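Local coordinates for protein regulator of nonsense transcripts 2 (Homo sapiens, PDB 4CEM) that acts as a factor in nonsense-mediated mRNA decay and carries three helical MIF4G domains, the first of which is described here, at residues A121-L125 and G160-D164; D71-H75 and H108-L112; I178-R183 and E242-S246; I65-R70 and D102-H108. All blocks are in the same frame, centred on the assembly; numbering follows the deposited sequence.

Interaction 1 (A121-L125 and G160-D164); sequences APSLL and GIFTD
The carbonyl oxygen of A121 is met by two groups. One turn further along the same helix, L125 donates its backbone amide, with N of L125 2.9 Å from O of A121; the second is the rim of the F162 ring, whose CE1 comes to 3.7 Å from that same A121 O, near the ring plane. The ring gets there although the bond leaving the F162 backbone does not aim at the helix: with CG anti to the carbonyl carbon (chi1 -59°), CE1 and CZ are carried forward between A121, L124 and L125. L124 crosses the phenyl group at about a right angle and touches it with CG and one methyl, CD2 lying 3.6 Å from F162 CZ. From L125 it is the root of the side chain that takes part, CB standing 3.8 Å from F162 CE1. Such interdigitation of a helix with an inter-helix turn suits the HEAT-like helical array of MIF4G domains. The turn is capped at both ends: G160, at positive phi, closes helix 143-158 in a Schellman motif, and T163 takes the N-cap position of helix 164-181. Between these two ends, I161 covers the start of helix 120-137. Its CG2 stands 4.3 Å from both A121 CB and L124 CD2, while A121 CB also approaches the backbone, 3.5 Å from I161 O. L156 of helix 143-158 touches L124, I161 and F162 alike, and at the far end of the turn D164 forms salt bridges with K232 and R29.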
loop_
_atom_site.group_PDB
_atom_site.type_symbol
_atom_site.label_atom_id
_atom_site.label_comp_id
_atom_site.label_asym_id
_atom_site.label_seq_id
_atom_site.Cartn_x
_atom_site.Cartn_y
_atom_site.Cartn_z
ATOM N N ALA A 121 20.204 -0.387 3.174
ATOM C CA ALA A 121 19.309 -0.388 2.004
ATOM C C ALA A 121 19.444 -1.656 1.162
ATOM O O ALA A 121 18.433 -2.284 0.845
ATOM C CB ALA A 121 19.520 0.855 1.145
ATOM N N PRO A 122 20.688 -2.052 0.815
ATOM C CA PRO A 122 20.907 -3.305 0.063
ATOM C C PRO A 122 20.359 -4.555 0.768
ATOM O O PRO A 122 19.712 -5.390 0.130
ATOM C CB PRO A 122 22.427 -3.383 -0.054
ATOM C CG PRO A 122 22.899 -1.975 0.087
ATOM C CD PRO A 122 21.958 -1.349 1.075
ATOM N N SER A 123 20.589 -4.663 2.075
ATOM C CA SER A 123 20.003 -5.750 2.873
ATOM C C SER A 123 18.479 -5.715 2.882
ATOM O O SER A 123 17.838 -6.746 2.657
ATOM C CB SER A 123 20.509 -5.694 4.309
ATOM O OG SER A 123 21.894 -5.402 4.329
ATOM N N LEU A 124 17.900 -4.541 3.144
ATOM C CA LEU A 124 16.432 -4.389 3.169
ATOM C C LEU A 124 15.831 -4.825 1.838
ATOM O O LEU A 124 14.910 -5.647 1.794
ATOM C CB LEU A 124 16.030 -2.941 3.480
ATOM C CG LEU A 124 14.540 -2.687 3.755
ATOM C CD1 LEU A 124 14.113 -3.336 5.061
ATOM C CD2 LEU A 124 14.214 -1.197 3.773
ATOM N N LEU A 125 16.373 -4.281 0.752
ATOM C CA LEU A 125 15.934 -4.648 -0.587
ATOM C C LEU A 125 16.041 -6.147 -0.773
ATOM O O LEU A 125 15.058 -6.806 -1.103
ATOM C CB LEU A 125 16.785 -3.941 -1.642
ATOM C CG LEU A 125 16.528 -4.305 -3.101
ATOM C CD1 LEU A 125 15.103 -3.949 -3.489
ATOM C CD2 LEU A 125 17.543 -3.604 -4.001
ATOM N N GLY A 160 13.135 7.496 -0.839
ATOM C CA GLY A 160 14.516 7.451 -1.325
ATOM C C GLY A 160 15.481 6.495 -0.629
ATOM O O GLY A 160 16.686 6.552 -0.875
ATOM N N ILE A 161 14.966 5.624 0.237
ATOM C CA ILE A 161 15.777 4.567 0.836
ATOM C C ILE A 161 16.164 3.570 -0.252
ATOM O O ILE A 161 17.324 3.172 -0.349
ATOM C CB ILE A 161 15.035 3.875 1.995
ATOM C CG1 ILE A 161 14.920 4.844 3.180
ATOM C CG2 ILE A 161 15.765 2.611 2.430
ATOM C CD1 ILE A 161 13.945 4.417 4.253
ATOM N N PHE A 162 15.190 3.186 -1.075
ATOM C CA PHE A 162 15.456 2.518 -2.353
ATOM C C PHE A 162 15.533 3.530 -3.496
ATOM O O PHE A 162 14.784 4.504 -3.521
ATOM C CB PHE A 162 14.356 1.512 -2.689
ATOM C CG PHE A 162 14.175 0.433 -1.671
ATOM C CD1 PHE A 162 15.224 0.008 -0.863
ATOM C CD2 PHE A 162 12.947 -0.196 -1.545
ATOM C CE1 PHE A 162 15.035 -0.995 0.074
ATOM C CE2 PHE A 162 12.759 -1.207 -0.616
ATOM C CZ PHE A 162 13.806 -1.604 0.195
ATOM N N THR A 163 16.409 3.270 -4.461
ATOM C CA THR A 163 16.527 4.115 -5.636
ATOM C C THR A 163 15.317 3.867 -6.497
ATOM O O THR A 163 14.616 2.887 -6.299
ATOM C CB THR A 163 17.778 3.784 -6.464
ATOM O OG1 THR A 163 17.687 2.435 -6.968
ATOM C CG2 THR A 163 19.054 3.974 -5.632
ATOM N N ASP A 164 15.065 4.749 -7.454
ATOM C CA ASP A 164 13.917 4.577 -8.330
ATOM C C ASP A 164 13.961 3.209 -9.004
ATOM O O ASP A 164 12.982 2.467 -8.939
ATOM C CB ASP A 164 13.861 5.683 -9.384
ATOM C CG ASP A 164 13.428 7.034 -8.813
ATOM O OD1 ASP A 164 13.172 7.165 -7.596
ATOM O OD2 ASP A 164 13.338 7.986 -9.609
#

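Interaction 2 (D71-H75 and H108-L112); sequences DSLSH and HLCSL
H108 swings CG anti to its own backbone N (chi1 164°) and S74 sets OG anti to its carbonyl carbon (chi1 -70°), which brings the NE2 edge of the imidazole up to the hydroxyl between the two helices. NE2 of H108 donates to OG of S74 over 2.9 Å, with an N-H...O angle of 149°, and the oxygen sits almost exactly in the ring plane. The same hydroxyl is hydrogen-bonded to R70 O a turn earlier, so S74 OG is held from both its own helix and the opposing one. L112 steadies the ring from one face: its CG lies 4.1 Å above the imidazole plane, toward the rim, and its CD1 reaches 3.6 Å from S74 OG. Beside this polar pair, L73 and L109 cross at about a right angle, their CD1 methyls 3.7 Å apart, while L109 CD2 passes 4.0 Å from S74 OG. A leucine in place of H108 would probably leave S74 OG without its partner from helix 103-116. The segments run nearly parallel, their axes 10.8 Å apart. F58 and K61 of helix 52-61 touch L73, L62 and I65 of the loop leading into helix 70-79 lie against L109, and elsewhere on helix 103-116 C110 packs on F152 and L156 of helix 143-158.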
loop_
_atom_site.group_PDB
_atom_site.type_symbol
_atom_site.label_atom_id
_atom_site.label_comp_id
_atom_site.label_asym_id
_atom_site.label_seq_id
_atom_site.Cartn_x
_atom_site.Cartn_y
_atom_site.Cartn_z
ATOM N N ASP A 71 9.363 7.535 19.441
ATOM C CA ASP A 71 10.402 8.178 20.245
ATOM C C ASP A 71 11.234 7.179 21.052
ATOM O O ASP A 71 12.444 7.335 21.175
ATOM C CB ASP A 71 9.782 9.206 21.197
ATOM C CG ASP A 71 9.016 10.292 20.466
ATOM O OD1 ASP A 71 9.547 10.852 19.480
ATOM O OD2 ASP A 71 7.875 10.580 20.886
ATOM N N SER A 72 10.589 6.161 21.614
ATOM C CA SER A 72 11.300 5.189 22.433
ATOM C C SER A 72 12.278 4.349 21.604
ATOM O O SER A 72 13.443 4.179 21.991
ATOM C CB SER A 72 10.319 4.301 23.193
ATOM O OG SER A 72 9.305 3.818 22.342
ATOM N N LEU A 73 11.823 3.851 20.458
ATOM C CA LEU A 73 12.707 3.089 19.575
ATOM C C LEU A 73 13.806 3.970 18.984
ATOM O O LEU A 73 14.949 3.527 18.804
ATOM C CB LEU A 73 11.916 2.411 18.464
ATOM C CG LEU A 73 10.937 1.355 18.968
ATOM C CD1 LEU A 73 10.113 0.788 17.827
ATOM C CD2 LEU A 73 11.698 0.260 19.688
ATOM N N SER A 74 13.471 5.226 18.715
ATOM C CA SER A 74 14.472 6.186 18.265
ATOM C C SER A 74 15.533 6.417 19.325
ATOM O O SER A 74 16.715 6.460 19.012
ATOM C CB SER A 74 13.807 7.499 17.868
ATOM O OG SER A 74 13.070 7.319 16.669
ATOM N N HIS A 75 15.106 6.570 20.575
ATOM C CA HIS A 75 16.023 6.796 21.693
ATOM C C HIS A 75 16.996 5.654 21.828
ATOM O O HIS A 75 18.195 5.863 21.910
ATOM C CB HIS A 75 15.243 6.978 22.988
ATOM C CG HIS A 75 16.110 7.034 24.218
ATOM N ND1 HIS A 75 16.464 5.930 24.900
ATOM C CD2 HIS A 75 16.690 8.111 24.885
ATOM C CE1 HIS A 75 17.236 6.280 25.948
ATOM N NE2 HIS A 75 17.374 7.614 25.936
ATOM N N HIS A 108 10.157 5.796 9.318
ATOM C CA HIS A 108 11.024 6.683 10.097
ATOM C C HIS A 108 12.218 5.941 10.621
ATOM O O HIS A 108 13.336 6.440 10.534
ATOM C CB HIS A 108 10.245 7.355 11.240
ATOM C CG HIS A 108 11.123 7.973 12.312
ATOM N ND1 HIS A 108 11.708 9.179 12.169
ATOM C CD2 HIS A 108 11.481 7.511 13.576
ATOM C CE1 HIS A 108 12.415 9.468 13.272
ATOM N NE2 HIS A 108 12.275 8.446 14.136
ATOM N N LEU A 109 11.996 4.745 11.174
ATOM C CA LEU A 109 13.094 3.941 11.717
ATOM C C LEU A 109 13.989 3.461 10.597
ATOM O O LEU A 109 15.202 3.446 10.753
ATOM C CB LEU A 109 12.595 2.748 12.538
ATOM C CG LEU A 109 11.975 3.097 13.899
ATOM C CD1 LEU A 109 11.363 1.870 14.570
ATOM C CD2 LEU A 109 12.982 3.782 14.816
ATOM N N CYS A 110 13.394 3.085 9.466
ATOM C CA CYS A 110 14.186 2.686 8.303
ATOM C C CYS A 110 15.102 3.824 7.811
ATOM O O CYS A 110 16.206 3.568 7.322
ATOM C CB CYS A 110 13.289 2.189 7.168
ATOM S SG CYS A 110 12.523 0.570 7.440
ATOM N N SER A 111 14.658 5.072 7.973
ATOM C CA SER A 111 15.451 6.234 7.563
ATOM C C SER A 111 16.613 6.500 8.503
ATOM O O SER A 111 17.678 6.933 8.064
ATOM C CB SER A 111 14.578 7.489 7.455
ATOM O OG SER A 111 13.540 7.304 6.508
ATOM N N LEU A 112 16.424 6.263 9.798
ATOM C CA LEU A 112 17.534 6.426 10.739
ATOM C C LEU A 112 18.612 5.360 10.476
ATOM O O LEU A 112 19.803 5.655 10.519
ATOM C CB LEU A 112 17.053 6.367 12.188
ATOM C CG LEU A 112 16.069 7.434 12.681
ATOM C CD1 LEU A 112 15.621 7.095 14.095
ATOM C CD2 LEU A 112 16.684 8.822 12.630
#

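Interaction 3 (I178-R183 and E242-S246); sequences IINADR and EYFTS
The Y243 ring is bordered along one edge by I179, whose CG1 lies near the ring plane, 4.1 Å from CD1 of Y243; I178 CG2 and the CB of D182 approach obliquely, each 3.7 Å from Y243 CE1. H186 meets the same ring in an edge-to-face stack. The phenol reaches this place because CG is anti to the backbone N (chi1 -176°), which swings the ring along the end of helix 164-181, while I179 runs antiparallel alongside it with CG1 3.9 Å from Y243 CB. At the tip, Y243 OH donates a weak hydrogen bond to D182 OD2, 3.3 Å away, the carboxylate plane turned 33° from the ring. That oxygen is held more firmly by the backbone N of H188. In the all-helical, HEAT-like array of the MIF4G domain this is where one helix ends against the flank of another: D182 is the first residue past helix 164-181, its amide still bonded to I178 O (2.8 Å), and the long helix 230-259 carries Y243 and S246 against it. S246 points its OG at the departing chain, 3.8 Å from R183 CA, and is hydrogen-bonded to H186 NE2. On the outer side, E242 stretches an extended chain across I179 at about a right angle, OE2 standing 4.0 Å from I179 CG2; R183 lies nearby, too far for a salt bridge but close enough that its charge may favour the carboxylate. V189 and V192 of helix 189-204 and L300 of helix 283-303 also touch the tyrosine.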
loop_
_atom_site.group_PDB
_atom_site.type_symbol
_atom_site.label_atom_id
_atom_site.label_comp_id
_atom_site.label_asym_id
_atom_site.label_seq_id
_atom_site.Cartn_x
_atom_site.Cartn_y
_atom_site.Cartn_z
ATOM N N ILE A 178 -0.487 -9.424 -8.879
ATOM C CA ILE A 178 -1.866 -9.123 -8.524
ATOM C C ILE A 178 -2.751 -9.042 -9.771
ATOM O O ILE A 178 -3.830 -9.633 -9.807
ATOM C CB ILE A 178 -1.962 -7.814 -7.721
ATOM C CG1 ILE A 178 -1.597 -8.053 -6.246
ATOM C CG2 ILE A 178 -3.362 -7.228 -7.831
ATOM C CD1 ILE A 178 -0.113 -8.118 -5.962
ATOM N N ILE A 179 -2.294 -8.320 -10.792
ATOM C CA ILE A 179 -3.020 -8.249 -12.069
ATOM C C ILE A 179 -3.269 -9.641 -12.650
ATOM O O ILE A 179 -4.383 -9.951 -13.080
ATOM C CB ILE A 179 -2.285 -7.364 -13.111
ATOM C CG1 ILE A 179 -2.851 -5.943 -13.088
ATOM C CG2 ILE A 179 -2.422 -7.930 -14.517
ATOM C CD1 ILE A 179 -1.938 -4.924 -13.748
ATOM N N ASN A 180 -2.233 -10.476 -12.642
ATOM C CA ASN A 180 -2.334 -11.837 -13.158
ATOM C C ASN A 180 -3.110 -12.762 -12.225
ATOM O O ASN A 180 -3.861 -13.626 -12.687
ATOM C CB ASN A 180 -0.940 -12.392 -13.442
ATOM C CG ASN A 180 -0.249 -11.653 -14.573
ATOM O OD1 ASN A 180 -0.867 -11.353 -15.594
ATOM N ND2 ASN A 180 1.034 -11.347 -14.396
ATOM N N ALA A 181 -2.938 -12.571 -10.921
ATOM C CA ALA A 181 -3.704 -13.319 -9.932
ATOM C C ALA A 181 -5.203 -13.019 -10.029
ATOM O O ALA A 181 -6.023 -13.923 -9.869
ATOM C CB ALA A 181 -3.202 -13.017 -8.528
ATOM N N ASP A 182 -5.552 -11.760 -10.303
ATOM C CA ASP A 182 -6.943 -11.305 -10.234
ATOM C C ASP A 182 -7.540 -10.949 -11.594
ATOM O O ASP A 182 -7.639 -9.776 -11.957
ATOM C CB ASP A 182 -7.045 -10.109 -9.289
ATOM C CG ASP A 182 -6.937 -10.503 -7.833
ATOM O OD1 ASP A 182 -6.389 -11.585 -7.533
ATOM O OD2 ASP A 182 -7.416 -9.730 -6.977
ATOM N N ARG A 183 -7.941 -11.976 -12.339
ATOM C CA ARG A 183 -8.623 -11.796 -13.624
ATOM C C ARG A 183 -10.070 -12.281 -13.588
ATOM O O ARG A 183 -10.933 -11.694 -14.237
ATOM C CB ARG A 183 -7.856 -12.511 -14.730
ATOM C CG ARG A 183 -6.546 -11.833 -15.063
ATOM C CD ARG A 183 -5.862 -12.508 -16.230
ATOM N NE ARG A 183 -4.594 -11.860 -16.547
ATOM C CZ ARG A 183 -3.756 -12.262 -17.498
ATOM N NH1 ARG A 183 -4.041 -13.324 -18.247
ATOM N NH2 ARG A 183 -2.623 -11.595 -17.704
ATOM N N GLU A 242 -5.645 -1.414 -16.489
ATOM C CA GLU A 242 -5.807 -2.777 -16.952
ATOM C C GLU A 242 -6.453 -3.644 -15.872
ATOM O O GLU A 242 -7.332 -4.453 -16.166
ATOM C CB GLU A 242 -4.440 -3.323 -17.332
ATOM C CG GLU A 242 -4.450 -4.603 -18.122
ATOM C CD GLU A 242 -3.049 -5.151 -18.258
ATOM O OE1 GLU A 242 -2.121 -4.340 -18.478
ATOM O OE2 GLU A 242 -2.873 -6.379 -18.126
ATOM N N TYR A 243 -6.023 -3.473 -14.625
ATOM C CA TYR A 243 -6.682 -4.133 -13.498
ATOM C C TYR A 243 -8.116 -3.655 -13.399
ATOM O O TYR A 243 -9.040 -4.451 -13.259
ATOM C CB TYR A 243 -5.972 -3.826 -12.183
ATOM C CG TYR A 243 -6.555 -4.560 -10.995
ATOM C CD1 TYR A 243 -6.075 -5.814 -10.624
ATOM C CD2 TYR A 243 -7.573 -4.000 -10.235
ATOM C CE1 TYR A 243 -6.598 -6.491 -9.535
ATOM C CE2 TYR A 243 -8.104 -4.666 -9.140
ATOM C CZ TYR A 243 -7.615 -5.912 -8.792
ATOM O OH TYR A 243 -8.139 -6.585 -7.708
ATOM N N PHE A 244 -8.289 -2.340 -13.459
ATOM C CA PHE A 244 -9.604 -1.742 -13.358
ATOM C C PHE A 244 -10.532 -2.258 -14.449
ATOM O O PHE A 244 -11.711 -2.525 -14.196
ATOM C CB PHE A 244 -9.517 -0.221 -13.441
ATOM C CG PHE A 244 -10.854 0.440 -13.462
ATOM C CD1 PHE A 244 -11.619 0.499 -12.310
ATOM C CD2 PHE A 244 -11.371 0.963 -14.640
ATOM C CE1 PHE A 244 -12.872 1.094 -12.320
ATOM C CE2 PHE A 244 -12.623 1.556 -14.657
ATOM C CZ PHE A 244 -13.377 1.622 -13.494
ATOM N N THR A 245 -10.000 -2.369 -15.663
ATOM C CA THR A 245 -10.720 -2.987 -16.777
ATOM C C THR A 245 -11.190 -4.407 -16.416
ATOM O O THR A 245 -12.382 -4.730 -16.490
ATOM C CB THR A 245 -9.820 -3.052 -18.017
ATOM O OG1 THR A 245 -9.562 -1.721 -18.477
ATOM C CG2 THR A 245 -10.474 -3.872 -19.124
ATOM N N SER A 246 -10.235 -5.238 -16.015
ATOM C CA SER A 246 -10.523 -6.582 -15.551
ATOM C C SER A 246 -11.616 -6.579 -14.475
ATOM O O SER A 246 -12.539 -7.384 -14.525
ATOM C CB SER A 246 -9.239 -7.235 -15.025
ATOM O OG SER A 246 -9.524 -8.171 -14.012
#

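Interaction 4 (I65-R70 and D102-H108); sequences ITEQQR and DVNCAVH
R70 lays its side chain along helix 103-116 atom by atom. Its CB lies 4.0 Å from C105 SG, and its CG touches the imidazole of H108, 3.9 Å from CD2. A bend further out (chi3 -69°) then turns the guanidinium back toward the first turn of the helix. NE binds E67 OE2 at 3.2 Å and NH2 binds E67 OE1 at 3.1 Å, a side-on salt bridge in which each carboxylate oxygen offers its syn lone pair. NH1 of R70 ends obliquely beside the root of the histidine, 3.6 Å from H108 CB, with the guanidinium and imidazole planes 32° apart, and N104 CB lies at the guanidinium edge. In this HEAT-like helical domain, the contact fastens the turn before helix 70-79 to the start of helix 103-116. At its other end E67 N donates to D102 OD1 (2.8 Å, N-H...O angle 153°), meeting the oxygen from above the carboxylate plane. An alanine in place of R70 would probably leave the E67 carboxylate without its countercharge, free to turn, and bare the flank of C105 and H108. Deeper in, I65 packs CG2 against C105 SG at 3.7 Å and reaches A106 CB, with L98 touching both I65 and A106. V103, A106 and V107 also meet helix 143-158 through T148, F152 and E155.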
loop_
_atom_site.group_PDB
_atom_site.type_symbol
_atom_site.label_atom_id
_atom_site.label_comp_id
_atom_site.label_asym_id
_atom_site.label_seq_id
_atom_site.Cartn_x
_atom_site.Cartn_y
_atom_site.Cartn_z
ATOM N N ILE A 65 6.855 -2.975 15.550
ATOM C CA ILE A 65 6.995 -1.528 15.451
ATOM C C ILE A 65 5.625 -0.881 15.546
ATOM O O ILE A 65 4.679 -1.316 14.912
ATOM C CB ILE A 65 7.682 -1.092 14.145
ATOM C CG1 ILE A 65 9.152 -1.507 14.167
ATOM C CG2 ILE A 65 7.578 0.419 13.963
ATOM C CD1 ILE A 65 9.855 -1.337 12.832
ATOM N N THR A 66 5.545 0.177 16.335
ATOM C CA THR A 66 4.284 0.804 16.673
ATOM C C THR A 66 4.453 2.308 16.796
ATOM O O THR A 66 5.473 2.772 17.281
ATOM C CB THR A 66 3.781 0.207 17.982
ATOM O OG1 THR A 66 2.966 -0.923 17.673
ATOM C CG2 THR A 66 2.993 1.204 18.785
ATOM N N GLU A 67 3.446 3.060 16.351
ATOM C CA GLU A 67 3.522 4.519 16.309
ATOM C C GLU A 67 3.884 5.105 17.662
ATOM O O GLU A 67 4.701 6.009 17.748
ATOM C CB GLU A 67 2.207 5.131 15.799
ATOM C CG GLU A 67 2.178 6.667 15.742
ATOM C CD GLU A 67 3.448 7.308 15.171
ATOM O OE1 GLU A 67 3.925 6.911 14.084
ATOM O OE2 GLU A 67 3.986 8.231 15.814
ATOM N N GLN A 68 3.305 4.572 18.726
ATOM C CA GLN A 68 3.564 5.120 20.059
ATOM C C GLN A 68 4.948 4.720 20.605
ATOM O O GLN A 68 5.284 5.049 21.747
ATOM C CB GLN A 68 2.427 4.790 21.054
ATOM C CG GLN A 68 1.682 3.474 20.840
ATOM C CD GLN A 68 0.653 3.535 19.712
ATOM O OE1 GLN A 68 0.632 2.673 18.824
ATOM N NE2 GLN A 68 -0.203 4.559 19.740
ATOM N N GLN A 69 5.751 4.029 19.794
ATOM C CA GLN A 69 7.154 3.779 20.130
ATOM C C GLN A 69 8.138 4.620 19.317
ATOM O O GLN A 69 9.355 4.485 19.487
ATOM C CB GLN A 69 7.502 2.315 19.930
ATOM C CG GLN A 69 6.603 1.347 20.657
ATOM C CD GLN A 69 7.082 -0.077 20.494
ATOM O OE1 GLN A 69 6.405 -0.901 19.878
ATOM N NE2 GLN A 69 8.275 -0.369 21.022
ATOM N N ARG A 70 7.622 5.480 18.439
ATOM C CA ARG A 70 8.477 6.287 17.568
ATOM C C ARG A 70 9.654 6.878 18.323
ATOM O O ARG A 70 10.800 6.745 17.893
ATOM C CB ARG A 70 7.692 7.416 16.896
ATOM C CG ARG A 70 8.553 8.310 16.004
ATOM C CD ARG A 70 7.736 9.414 15.372
ATOM N NE ARG A 70 6.811 8.852 14.390
ATOM C CZ ARG A 70 6.896 9.006 13.068
ATOM N NH1 ARG A 70 7.858 9.741 12.505
ATOM N NH2 ARG A 70 5.987 8.416 12.302
ATOM N N ASP A 102 0.809 2.337 11.520
ATOM C CA ASP A 102 2.168 2.145 12.033
ATOM C C ASP A 102 3.254 2.293 10.956
ATOM O O ASP A 102 4.435 2.408 11.289
ATOM C CB ASP A 102 2.293 0.756 12.686
ATOM C CG ASP A 102 1.568 0.656 14.027
ATOM O OD1 ASP A 102 1.604 1.627 14.816
ATOM O OD2 ASP A 102 0.979 -0.414 14.300
ATOM N N VAL A 103 2.868 2.287 9.679
ATOM C CA VAL A 103 3.847 2.267 8.583
ATOM C C VAL A 103 4.767 3.498 8.571
ATOM O O VAL A 103 5.967 3.372 8.319
ATOM C CB VAL A 103 3.166 2.116 7.212
ATOM C CG1 VAL A 103 4.192 2.195 6.090
ATOM C CG2 VAL A 103 2.401 0.804 7.135
ATOM N N ASN A 104 4.226 4.679 8.862
ATOM C CA ASN A 104 5.062 5.875 8.957
ATOM C C ASN A 104 6.165 5.744 9.996
ATOM O O ASN A 104 7.277 6.193 9.760
ATOM C CB ASN A 104 4.228 7.121 9.259
ATOM C CG ASN A 104 3.490 7.656 8.032
ATOM O OD1 ASN A 104 3.900 7.436 6.888
ATOM N ND2 ASN A 104 2.404 8.390 8.276
ATOM N N CYS A 105 5.869 5.136 11.141
ATOM C CA CYS A 105 6.899 4.909 12.155
ATOM C C CYS A 105 7.997 3.992 11.620
ATOM O O CYS A 105 9.185 4.304 11.737
ATOM C CB CYS A 105 6.308 4.308 13.429
ATOM S SG CYS A 105 7.535 4.036 14.729
ATOM N N ALA A 106 7.603 2.874 11.016
ATOM C CA ALA A 106 8.575 1.935 10.453
ATOM C C ALA A 106 9.491 2.637 9.447
ATOM O O ALA A 106 10.716 2.440 9.459
ATOM C CB ALA A 106 7.869 0.763 9.798
ATOM N N VAL A 107 8.896 3.472 8.595
ATOM C CA VAL A 107 9.651 4.187 7.570
ATOM C C VAL A 107 10.614 5.161 8.242
ATOM O O VAL A 107 11.756 5.325 7.797
ATOM C CB VAL A 107 8.712 4.938 6.582
ATOM C CG1 VAL A 107 9.502 5.830 5.638
ATOM C CG2 VAL A 107 7.875 3.949 5.783
ATOM N N HIS A 108 10.157 5.796 9.318
ATOM C CA HIS A 108 11.024 6.683 10.097
ATOM C C HIS A 108 12.218 5.941 10.621
ATOM O O HIS A 108 13.336 6.440 10.534
ATOM C CB HIS A 108 10.245 7.355 11.240
ATOM C CG HIS A 108 11.123 7.973 12.312
ATOM N ND1 HIS A 108 11.708 9.179 12.169
ATOM C CD2 HIS A 108 11.481 7.511 13.576
ATOM C CE1 HIS A 108 12.415 9.468 13.272
ATOM N NE2 HIS A 108 12.275 8.446 14.136
#

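Overall arrangement
Interactions 4 and 2 interleave along the chain, and interactions 1 and 3 follow in series. Interactions 2 and 4 have centres only 8 Å apart and share H108 and helix 103-116, so the 65-70 turn and helix 70-79 are both fixed to one helix. Interaction 1 lies 17 to 18 Å from them, centre to centre; it uses the next helix, 120-137, and touches them through I161, whose CD1 packs on C110, S111 and V107. Interaction 3 stands apart, 27 Å from interaction 1 and 37 Å from interaction 2 between centres, on the opposite side of the chain's centre from interactions 2 and 4. Three of the contacts thus form one touching group, and interaction 3 joins helices elsewhere in the same MIF4G domain.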